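PDB 4LJS: periplasmic binding protein from Veillonella parvula, which probably captures a metal-chelate type ligand, such as a siderophore, haem or cobalamin, outside the inner membrane and hands it to an ABC importer. Local coordinates for residues A[52-57]-A[110-115]; A[56-61]-A[163-168]; A[85-88]-A[92-95]; A[116-121]-A[134-139]. One frame throughout, in Å; residues are numbered along the deposited sequence.

In the fold
All four contacts lie in the N-terminal lobe, around its parallel sheet. Helix 52-60 is the common element: in interaction 1 it packs on strand 110-113, and in interaction 2 its last turn meets the turn that follows helix 151-164, the two centres being about 11 Å apart. Interaction 4 lies about 10 Å from interaction 1, centre to centre, since strand 135-138 neighbours strand 110-113. Interaction 3, about 13 Å from interaction 1 between centres, adjoins helix 52-60, where Ile-55 packs on Tyr-87. Glycerol, probably from the crystallisation liquor, lies about 3 Å from the Trp-114 side chain and is hydrogen-bonded by Ser-116, which may place interactions 1 and 4 beside a ligand pocket.

Interaction 1 of 4, residues A[52-57]-A[110-115]; sequences QNSIET and LLVGWK
The indole of Trp-114 turns its N-H edge onto the side-chain amide of Asn-53, on the first turn of helix 52-60. This helix lies against the parallel alpha/beta sheet of the N-terminal lobe, following strand 47-50 and packing on 110-113, the strand beside it in the sheet. Trp-114 NE1 donates to Asn-53 OD1 at 3.1 Å, with an N-H...O angle of 164°. The oxygen sits near the indole plane, yet the amide and ring planes stand 73° apart, and the donor comes in tilted from the carbonyl plane. Asn-53 CG occupies the crowded position between its own N and carbonyl carbon (chi1 64°), which folds OD1 back to take a second, weak bond from Ser-54 N. These two donors would tend to hold the oxygen, rather than the nitrogen, of the amide toward the tryptophan. The indole also meets the ring of Trp-51, and a bound glycerol lies about 3 Å from its side chain.

At the next helix residue the contact is part apolar and part polar. Val-112 directs CG1 at Ser-54, 3.8 Å from its CB, while Ser-54 OG reaches back to Met-50 O. Thr-57, a turn further along the helix, bonds through OG1 to Asn-53 O at 2.6 Å, and that carbonyl also receives Thr-57 N. Between helix and strand a water bridges the gap, donating to Ser-54 OG at 2.6 Å and to Gly-113 O at 3.0 Å.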
# COMPACT_ATOMS: atom_id res chain seq x y z
N GLN A 52 -4.66 -5.86 2.00
CA GLN A 52 -3.73 -5.41 3.04
C GLN A 52 -3.92 -3.97 3.53
O GLN A 52 -3.97 -3.73 4.74
CB GLN A 52 -2.28 -5.61 2.59
CG GLN A 52 -1.28 -5.49 3.72
CD GLN A 52 -0.29 -6.64 3.74
OE1 GLN A 52 -0.11 -7.34 2.74
NE2 GLN A 52 0.35 -6.83 4.88
N ASN A 53 -4.01 -3.01 2.60
CA ASN A 53 -4.21 -1.61 2.99
C ASN A 53 -5.46 -1.39 3.83
O ASN A 53 -5.42 -0.63 4.79
CB ASN A 53 -4.20 -0.66 1.79
CG ASN A 53 -5.35 -0.90 0.82
OD1 ASN A 53 -5.86 -2.01 0.70
ND2 ASN A 53 -5.76 0.15 0.11
N SER A 54 -6.55 -2.05 3.47
CA SER A 54 -7.80 -1.93 4.23
C SER A 54 -7.59 -2.45 5.65
O SER A 54 -7.93 -1.78 6.63
CB SER A 54 -8.93 -2.70 3.56
OG SER A 54 -8.99 -2.44 2.17
N ILE A 55 -6.99 -3.63 5.75
CA ILE A 55 -6.84 -4.32 7.03
C ILE A 55 -5.87 -3.62 7.97
O ILE A 55 -6.24 -3.26 9.08
CB ILE A 55 -6.38 -5.78 6.81
CG1 ILE A 55 -7.40 -6.51 5.92
CG2 ILE A 55 -6.22 -6.49 8.15
CD1 ILE A 55 -6.85 -7.75 5.24
N GLU A 56 -4.64 -3.42 7.51
CA GLU A 56 -3.60 -2.83 8.36
C GLU A 56 -3.82 -1.36 8.71
O GLU A 56 -3.40 -0.91 9.78
CB GLU A 56 -2.20 -3.03 7.75
CG GLU A 56 -1.64 -4.42 7.98
CD GLU A 56 -0.14 -4.50 7.74
OE1 GLU A 56 0.63 -4.39 8.73
OE2 GLU A 56 0.27 -4.69 6.58
N THR A 57 -4.46 -0.60 7.82
CA THR A 57 -4.71 0.82 8.10
C THR A 57 -5.71 0.97 9.25
O THR A 57 -5.51 1.77 10.16
CB THR A 57 -5.20 1.61 6.86
OG1 THR A 57 -4.24 1.48 5.80
CG2 THR A 57 -5.40 3.09 7.20
N LEU A 110 -19.80 -1.40 7.24
CA LEU A 110 -18.84 -0.75 6.35
C LEU A 110 -18.04 -1.80 5.61
O LEU A 110 -17.55 -2.76 6.22
CB LEU A 110 -17.90 0.19 7.13
CG LEU A 110 -16.69 0.73 6.36
CD1 LEU A 110 -17.08 1.65 5.19
CD2 LEU A 110 -15.71 1.45 7.28
N LEU A 111 -17.92 -1.63 4.30
CA LEU A 111 -17.02 -2.46 3.51
C LEU A 111 -15.94 -1.58 2.92
O LEU A 111 -16.23 -0.53 2.32
CB LEU A 111 -17.77 -3.22 2.40
CG LEU A 111 -18.94 -4.11 2.84
CD1 LEU A 111 -20.23 -3.31 2.85
CD2 LEU A 111 -19.07 -5.35 1.97
N VAL A 112 -14.68 -1.98 3.11
CA VAL A 112 -13.55 -1.22 2.60
C VAL A 112 -12.77 -2.07 1.61
O VAL A 112 -12.36 -3.19 1.92
CB VAL A 112 -12.62 -0.77 3.74
CG1 VAL A 112 -11.46 0.07 3.18
CG2 VAL A 112 -13.40 -0.01 4.81
N GLY A 113 -12.59 -1.57 0.40
CA GLY A 113 -11.87 -2.34 -0.60
C GLY A 113 -11.36 -1.54 -1.77
O GLY A 113 -11.08 -0.34 -1.67
N TRP A 114 -11.25 -2.22 -2.91
CA TRP A 114 -10.75 -1.63 -4.13
C TRP A 114 -11.89 -1.46 -5.13
O TRP A 114 -13.01 -1.94 -4.91
CB TRP A 114 -9.66 -2.52 -4.73
CG TRP A 114 -8.41 -2.58 -3.90
CD1 TRP A 114 -8.24 -2.06 -2.65
CD2 TRP A 114 -7.16 -3.19 -4.26
NE1 TRP A 114 -6.96 -2.31 -2.21
CE2 TRP A 114 -6.28 -2.99 -3.18
CE3 TRP A 114 -6.70 -3.86 -5.40
CZ2 TRP A 114 -4.96 -3.46 -3.20
CZ3 TRP A 114 -5.39 -4.33 -5.42
CH2 TRP A 114 -4.53 -4.12 -4.32
N LYS A 115 -11.59 -0.77 -6.23
CA LYS A 115 -12.57 -0.56 -7.31
C LYS A 115 -13.22 -1.87 -7.75
O LYS A 115 -14.44 -1.94 -7.91
CB LYS A 115 -11.90 0.14 -8.50
CG LYS A 115 -12.69 0.10 -9.82
CD LYS A 115 -11.86 0.71 -10.94
CE LYS A 115 -11.71 -0.22 -12.14
NZ LYS A 115 -10.58 0.18 -13.03
O HOH W 1 -8.99 -0.39 0.51

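Interaction 2 of 4, residues A[56-61]-A[163-168]; sequences ETIIAL and RIFNRN
Arg-167 lays the aliphatic part of its side chain along Leu-61, with CG and CD each 3.2 Å from Leu-61 O. The carbonyl oxygen lies over one face of the guanidinium; NE is 3.4 Å from Leu-61 O, but the angle is too poor for a hydrogen bond. The two side chains run past each other in opposite directions, with Leu-61 CB 4.1 Å from Arg-167 CB and Leu-61 CD2 3.8 Å from Arg-167 O. Beside them Ile-58 crosses the Phe-165 ring at about a right angle, Ile-58 CG1 coming to 3.9 Å from Phe-165 CE2, and its CG2 lies above the rim of one ring face.

The contact joins the end of helix 52-60 to the turn between helices 151-164 and 168-188. Asn-166, with positive phi, is the C-prime residue of a Schellman motif closing the first of these; Arg-167 is the N-cap of the second, which is probably the long helix linking the lobes in this class of binding protein. A bend at chi2 (-69°) carries the guanidinium toward salt bridges with Glu-63 and Glu-170. An alanine at Arg-167 is likely to leave both carboxylates without this partner and uncover Leu-61 O. Further out, Leu-61 rests on Leu-161, while Ile-58 and Phe-165 both touch Val-47 of strand 47-50.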
# COMPACT_ATOMS: atom_id res chain seq x y z
N GLU A 56 -4.64 -3.42 7.51
CA GLU A 56 -3.60 -2.83 8.36
C GLU A 56 -3.82 -1.36 8.71
O GLU A 56 -3.40 -0.91 9.78
CB GLU A 56 -2.20 -3.03 7.75
CG GLU A 56 -1.64 -4.42 7.98
CD GLU A 56 -0.14 -4.50 7.74
OE1 GLU A 56 0.63 -4.39 8.73
OE2 GLU A 56 0.27 -4.69 6.58
N THR A 57 -4.46 -0.60 7.82
CA THR A 57 -4.71 0.82 8.10
C THR A 57 -5.71 0.97 9.25
O THR A 57 -5.51 1.77 10.16
CB THR A 57 -5.20 1.61 6.86
OG1 THR A 57 -4.24 1.48 5.80
CG2 THR A 57 -5.40 3.09 7.20
N ILE A 58 -6.78 0.18 9.22
CA ILE A 58 -7.76 0.22 10.29
C ILE A 58 -7.13 -0.26 11.60
O ILE A 58 -7.38 0.31 12.66
CB ILE A 58 -9.01 -0.58 9.94
CG1 ILE A 58 -9.78 0.11 8.81
CG2 ILE A 58 -9.89 -0.74 11.17
CD1 ILE A 58 -10.82 -0.79 8.11
N ILE A 59 -6.29 -1.29 11.51
CA ILE A 59 -5.56 -1.73 12.69
C ILE A 59 -4.65 -0.62 13.23
O ILE A 59 -4.61 -0.37 14.44
CB ILE A 59 -4.75 -3.00 12.40
CG1 ILE A 59 -5.71 -4.18 12.17
CG2 ILE A 59 -3.80 -3.29 13.55
CD1 ILE A 59 -5.02 -5.50 11.82
N ALA A 60 -3.95 0.07 12.33
CA ALA A 60 -3.01 1.12 12.73
C ALA A 60 -3.72 2.29 13.41
O ALA A 60 -3.12 3.01 14.19
CB ALA A 60 -2.22 1.63 11.52
N LEU A 61 -5.00 2.47 13.09
CA LEU A 61 -5.78 3.56 13.68
C LEU A 61 -6.33 3.18 15.05
O LEU A 61 -6.87 4.01 15.76
CB LEU A 61 -6.93 3.95 12.74
CG LEU A 61 -6.55 4.72 11.47
CD1 LEU A 61 -7.75 4.82 10.55
CD2 LEU A 61 -6.00 6.12 11.80
N ARG A 163 -11.34 9.75 9.74
CA ARG A 163 -12.62 10.43 9.99
C ARG A 163 -13.75 9.43 10.23
O ARG A 163 -14.59 9.63 11.12
CB ARG A 163 -12.99 11.35 8.82
CG ARG A 163 -12.05 12.52 8.60
CD ARG A 163 -12.56 13.41 7.47
NE ARG A 163 -13.81 14.08 7.82
CZ ARG A 163 -14.71 14.52 6.95
NH1 ARG A 163 -14.50 14.36 5.64
NH2 ARG A 163 -15.82 15.12 7.37
N ILE A 164 -13.78 8.36 9.45
CA ILE A 164 -14.82 7.34 9.59
C ILE A 164 -14.79 6.69 10.98
O ILE A 164 -15.83 6.47 11.59
CB ILE A 164 -14.71 6.27 8.47
CG1 ILE A 164 -15.06 6.88 7.11
CG2 ILE A 164 -15.62 5.08 8.76
CD1 ILE A 164 -14.93 5.91 5.94
N PHE A 165 -13.59 6.44 11.51
CA PHE A 165 -13.45 5.75 12.79
C PHE A 165 -13.23 6.64 13.99
O PHE A 165 -12.85 6.15 15.06
CB PHE A 165 -12.34 4.70 12.70
CG PHE A 165 -12.70 3.53 11.86
CD1 PHE A 165 -13.40 2.47 12.40
CD2 PHE A 165 -12.39 3.51 10.51
CE1 PHE A 165 -13.76 1.40 11.61
CE2 PHE A 165 -12.75 2.44 9.73
CZ PHE A 165 -13.43 1.38 10.28
N ASN A 166 -13.47 7.93 13.82
CA ASN A 166 -13.15 8.94 14.83
C ASN A 166 -11.72 8.79 15.38
O ASN A 166 -11.50 8.85 16.60
CB ASN A 166 -14.16 8.92 15.97
CG ASN A 166 -14.11 10.19 16.80
OD1 ASN A 166 -13.89 11.28 16.27
ND2 ASN A 166 -14.30 10.06 18.11
N ARG A 167 -10.76 8.59 14.49
CA ARG A 167 -9.36 8.46 14.88
C ARG A 167 -8.54 9.49 14.12
O ARG A 167 -7.54 9.16 13.48
CB ARG A 167 -8.84 7.04 14.59
CG ARG A 167 -9.46 5.95 15.46
CD ARG A 167 -9.02 6.05 16.92
NE ARG A 167 -9.51 4.92 17.70
CZ ARG A 167 -8.98 4.52 18.86
NH1 ARG A 167 -7.94 5.17 19.36
NH2 ARG A 167 -9.49 3.48 19.51
N ASN A 168 -8.98 10.74 14.19
CA ASN A 168 -8.35 11.81 13.45
C ASN A 168 -6.96 12.12 13.96
O ASN A 168 -6.03 12.33 13.18
CB ASN A 168 -9.23 13.06 13.47
CG ASN A 168 -10.59 12.79 12.88
OD1 ASN A 168 -10.72 12.53 11.68
ND2 ASN A 168 -11.63 12.81 13.72

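Interaction 3 of 4, residues A[85-88]-A[92-95]; sequences EAYD and YKDL
Tyr-87 and Asp-88, near the C-terminal end of helix 84-89, are reached by Lys-93 from the following loop across a wide backbone gap, the closest CA pair being Asp-88 and Lys-93 at 9.1 Å. The lysine chain spans it nearly extended as far as CE. Its CD lies 3.7 Å from Tyr-87 OH, and CE sits over one face of the ring toward the rim, a CH-pi contact 4.0 Å from the centroid of Tyr-87. With CG trans to the backbone N (chi1 179°), the Tyr-87 ring is carried toward the lysine chain, and Ile-55 of helix 52-60 and Val-79 also pack on its side chain.

At the last torsion the lysine bends (chi4 77°) and NZ turns to the helix end. There Ile-90 O is the main partner of NZ, which also makes a weak hydrogen bond to Asp-88 O at 3.0 Å. NZ lies too far from the Tyr-87 ring for more than a weak cation-pi attraction. The Asp-88 carboxylate pairs instead with Arg-76. With carbonyl oxygens gathered round it, the ammonium probably offsets the partial negative charge at the C-terminal end of this short helix.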
# COMPACT_ATOMS: atom_id res chain seq x y z
N GLU A 85 -0.80 -9.01 16.45
CA GLU A 85 -1.71 -9.50 17.49
C GLU A 85 -3.17 -9.17 17.16
O GLU A 85 -4.04 -10.02 17.25
CB GLU A 85 -1.35 -8.93 18.87
CG GLU A 85 -0.42 -9.83 19.68
CD GLU A 85 -0.43 -9.50 21.16
OE1 GLU A 85 0.30 -10.17 21.92
OE2 GLU A 85 -1.16 -8.57 21.58
N ALA A 86 -3.41 -7.92 16.75
CA ALA A 86 -4.74 -7.49 16.35
C ALA A 86 -5.19 -8.26 15.11
O ALA A 86 -6.34 -8.68 15.03
CB ALA A 86 -4.75 -5.99 16.08
N TYR A 87 -4.28 -8.43 14.16
CA TYR A 87 -4.57 -9.22 12.97
C TYR A 87 -5.08 -10.61 13.32
O TYR A 87 -6.09 -11.06 12.75
CB TYR A 87 -3.34 -9.35 12.07
CG TYR A 87 -3.62 -10.19 10.85
CD1 TYR A 87 -4.39 -9.69 9.81
CD2 TYR A 87 -3.14 -11.49 10.74
CE1 TYR A 87 -4.67 -10.46 8.69
CE2 TYR A 87 -3.40 -12.27 9.62
CZ TYR A 87 -4.18 -11.75 8.60
OH TYR A 87 -4.45 -12.51 7.49
N ASP A 88 -4.39 -11.27 14.25
CA ASP A 88 -4.75 -12.63 14.65
C ASP A 88 -6.18 -12.74 15.19
O ASP A 88 -6.80 -13.80 15.09
CB ASP A 88 -3.77 -13.18 15.71
CG ASP A 88 -2.35 -13.33 15.18
OD1 ASP A 88 -2.16 -13.39 13.94
OD2 ASP A 88 -1.41 -13.41 16.00
N TYR A 92 -12.75 -13.61 10.38
CA TYR A 92 -12.73 -14.18 9.03
C TYR A 92 -11.55 -13.65 8.23
O TYR A 92 -11.46 -12.45 7.99
CB TYR A 92 -14.02 -13.86 8.28
CG TYR A 92 -15.30 -14.43 8.87
CD1 TYR A 92 -15.73 -15.71 8.54
CD2 TYR A 92 -16.08 -13.68 9.74
CE1 TYR A 92 -16.92 -16.24 9.07
CE2 TYR A 92 -17.27 -14.19 10.28
CZ TYR A 92 -17.68 -15.47 9.94
OH TYR A 92 -18.86 -15.97 10.47
N LYS A 93 -10.67 -14.55 7.79
CA LYS A 93 -9.49 -14.16 7.01
C LYS A 93 -9.42 -14.85 5.64
O LYS A 93 -8.82 -14.31 4.71
CB LYS A 93 -8.21 -14.53 7.76
CG LYS A 93 -7.91 -13.73 9.02
CD LYS A 93 -6.75 -14.40 9.76
CE LYS A 93 -6.43 -13.72 11.08
NZ LYS A 93 -7.41 -14.05 12.15
N ASP A 94 -9.99 -16.04 5.53
CA ASP A 94 -9.83 -16.87 4.34
C ASP A 94 -10.59 -16.32 3.13
O ASP A 94 -11.78 -15.97 3.24
CB ASP A 94 -10.29 -18.29 4.64
CG ASP A 94 -9.74 -19.30 3.65
OD1 ASP A 94 -10.15 -19.27 2.47
OD2 ASP A 94 -8.91 -20.14 4.07
N LEU A 95 -9.92 -16.26 1.98
CA LEU A 95 -10.51 -15.74 0.74
C LEU A 95 -11.73 -16.52 0.25
O LEU A 95 -12.47 -16.04 -0.60
CB LEU A 95 -9.48 -15.67 -0.39
CG LEU A 95 -8.51 -14.50 -0.29
CD1 LEU A 95 -7.39 -14.65 -1.32
CD2 LEU A 95 -9.27 -13.18 -0.48

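Interaction 4 of 4, residues A[116-121]-A[134-139]; sequences STFTNK and ANVYIA
Phe-118 meets strand 135-138 face-on through Val-136, whose CG1 stands over the centre of the ring. This is a CH-pi contact, the methyl 3.5 Å from the Phe-118 centroid and only 6° off the ring normal. The opposite face is taken by the CB of the preceding residue, Thr-117, which lies above the rim, so the phenyl group is sandwiched between its own loop and the strand. Val-136 CG1 reaches this point by standing opposite its backbone N (chi1 172°).

Apolar packing continues along the same side of the strand. Ile-138 and the phenylalanine slide past each other in opposite directions, Ile-138 CG1 approaching Phe-118 CD2 to 3.5 Å. The loop belongs to the beta-alpha-beta crossover that leads from strand 110-113 through helix 126-130 to the outermost strand 135-138; Val-136 also touches Pro-126 and Trp-129 of that helix. The ring packs in addition on Leu-111 and Gly-113, and so spans two adjacent strands. A serine in place of Phe-118 would probably open a gap over these strands and leave Val-136 CG1 without its ring.

Polar bonds lie to the sides of this packing. Thr-117 OG1 pairs with Trp-114 N, fixing the start of the loop, and Thr-119 OG1 accepts from Lys-121 N at 3.2 Å in an ST turn. Tyr-137 points away from the loop and its OH bonds to Asp-160.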
# COMPACT_ATOMS: atom_id res chain seq x y z
N SER A 116 -12.40 -2.91 -7.93
CA SER A 116 -12.89 -4.20 -8.41
C SER A 116 -13.70 -4.98 -7.36
O SER A 116 -14.39 -5.93 -7.70
CB SER A 116 -11.72 -5.07 -8.87
OG SER A 116 -10.90 -5.42 -7.77
N THR A 117 -13.61 -4.58 -6.10
CA THR A 117 -14.31 -5.30 -5.04
C THR A 117 -15.83 -5.13 -5.12
O THR A 117 -16.59 -6.02 -4.75
CB THR A 117 -13.85 -4.84 -3.64
OG1 THR A 117 -12.42 -4.82 -3.57
CG2 THR A 117 -14.39 -5.77 -2.56
N PHE A 118 -16.27 -3.98 -5.62
CA PHE A 118 -17.66 -3.58 -5.47
C PHE A 118 -18.44 -3.51 -6.78
O PHE A 118 -18.99 -2.48 -7.15
CB PHE A 118 -17.74 -2.28 -4.68
CG PHE A 118 -17.07 -2.36 -3.34
CD1 PHE A 118 -17.63 -3.14 -2.32
CD2 PHE A 118 -15.86 -1.72 -3.10
CE1 PHE A 118 -17.01 -3.24 -1.09
CE2 PHE A 118 -15.24 -1.82 -1.87
CZ PHE A 118 -15.82 -2.58 -0.86
N THR A 119 -18.48 -4.64 -7.48
CA THR A 119 -19.31 -4.80 -8.65
C THR A 119 -20.11 -6.07 -8.45
O THR A 119 -19.87 -6.82 -7.49
CB THR A 119 -18.46 -4.96 -9.92
OG1 THR A 119 -17.79 -6.23 -9.90
CG2 THR A 119 -17.43 -3.83 -10.04
N ASN A 120 -21.04 -6.35 -9.36
CA ASN A 120 -21.88 -7.54 -9.24
C ASN A 120 -21.11 -8.83 -9.50
O ASN A 120 -21.63 -9.93 -9.31
CB ASN A 120 -23.10 -7.44 -10.16
CG ASN A 120 -22.73 -7.60 -11.63
OD1 ASN A 120 -21.59 -7.37 -12.03
ND2 ASN A 120 -23.71 -7.98 -12.44
N LYS A 121 -19.87 -8.70 -9.96
CA LYS A 121 -18.98 -9.83 -10.11
C LYS A 121 -18.36 -10.21 -8.76
O LYS A 121 -17.77 -11.28 -8.61
CB LYS A 121 -17.87 -9.48 -11.10
CG LYS A 121 -18.32 -9.30 -12.56
CD LYS A 121 -17.21 -8.62 -13.39
CE LYS A 121 -16.80 -9.43 -14.63
NZ LYS A 121 -17.86 -9.49 -15.69
N ALA A 134 -25.56 0.00 4.96
CA ALA A 134 -24.12 -0.09 5.12
C ALA A 134 -23.45 0.91 4.20
O ALA A 134 -24.06 1.41 3.25
CB ALA A 134 -23.63 -1.49 4.81
N ASN A 135 -22.20 1.22 4.51
CA ASN A 135 -21.41 2.10 3.67
C ASN A 135 -20.28 1.36 2.97
O ASN A 135 -19.89 0.27 3.39
CB ASN A 135 -20.85 3.25 4.50
CG ASN A 135 -21.90 4.27 4.83
OD1 ASN A 135 -22.56 4.78 3.93
ND2 ASN A 135 -22.10 4.54 6.11
N VAL A 136 -19.78 1.96 1.90
CA VAL A 136 -18.66 1.40 1.14
C VAL A 136 -17.58 2.48 0.98
O VAL A 136 -17.89 3.63 0.67
CB VAL A 136 -19.11 0.92 -0.25
CG1 VAL A 136 -17.91 0.52 -1.12
CG2 VAL A 136 -20.10 -0.24 -0.12
N TYR A 137 -16.33 2.12 1.24
CA TYR A 137 -15.22 3.02 0.97
C TYR A 137 -14.22 2.33 0.06
O TYR A 137 -13.82 1.19 0.31
CB TYR A 137 -14.53 3.49 2.26
CG TYR A 137 -13.40 4.45 1.98
CD1 TYR A 137 -13.67 5.77 1.64
CD2 TYR A 137 -12.07 4.04 2.02
CE1 TYR A 137 -12.65 6.67 1.36
CE2 TYR A 137 -11.04 4.93 1.74
CZ TYR A 137 -11.33 6.24 1.41
OH TYR A 137 -10.32 7.14 1.13
N ILE A 138 -13.83 3.03 -1.00
CA ILE A 138 -12.98 2.48 -2.05
C ILE A 138 -11.64 3.22 -2.12
O ILE A 138 -11.61 4.45 -2.14
CB ILE A 138 -13.72 2.56 -3.41
CG1 ILE A 138 -14.94 1.63 -3.38
CG2 ILE A 138 -12.79 2.21 -4.57
CD1 ILE A 138 -15.88 1.81 -4.55
N ALA A 139 -10.54 2.48 -2.14
CA ALA A 139 -9.21 3.09 -2.27
C ALA A 139 -9.07 3.82 -3.61
O ALA A 139 -9.17 3.20 -4.67
CB ALA A 139 -8.12 2.05 -2.13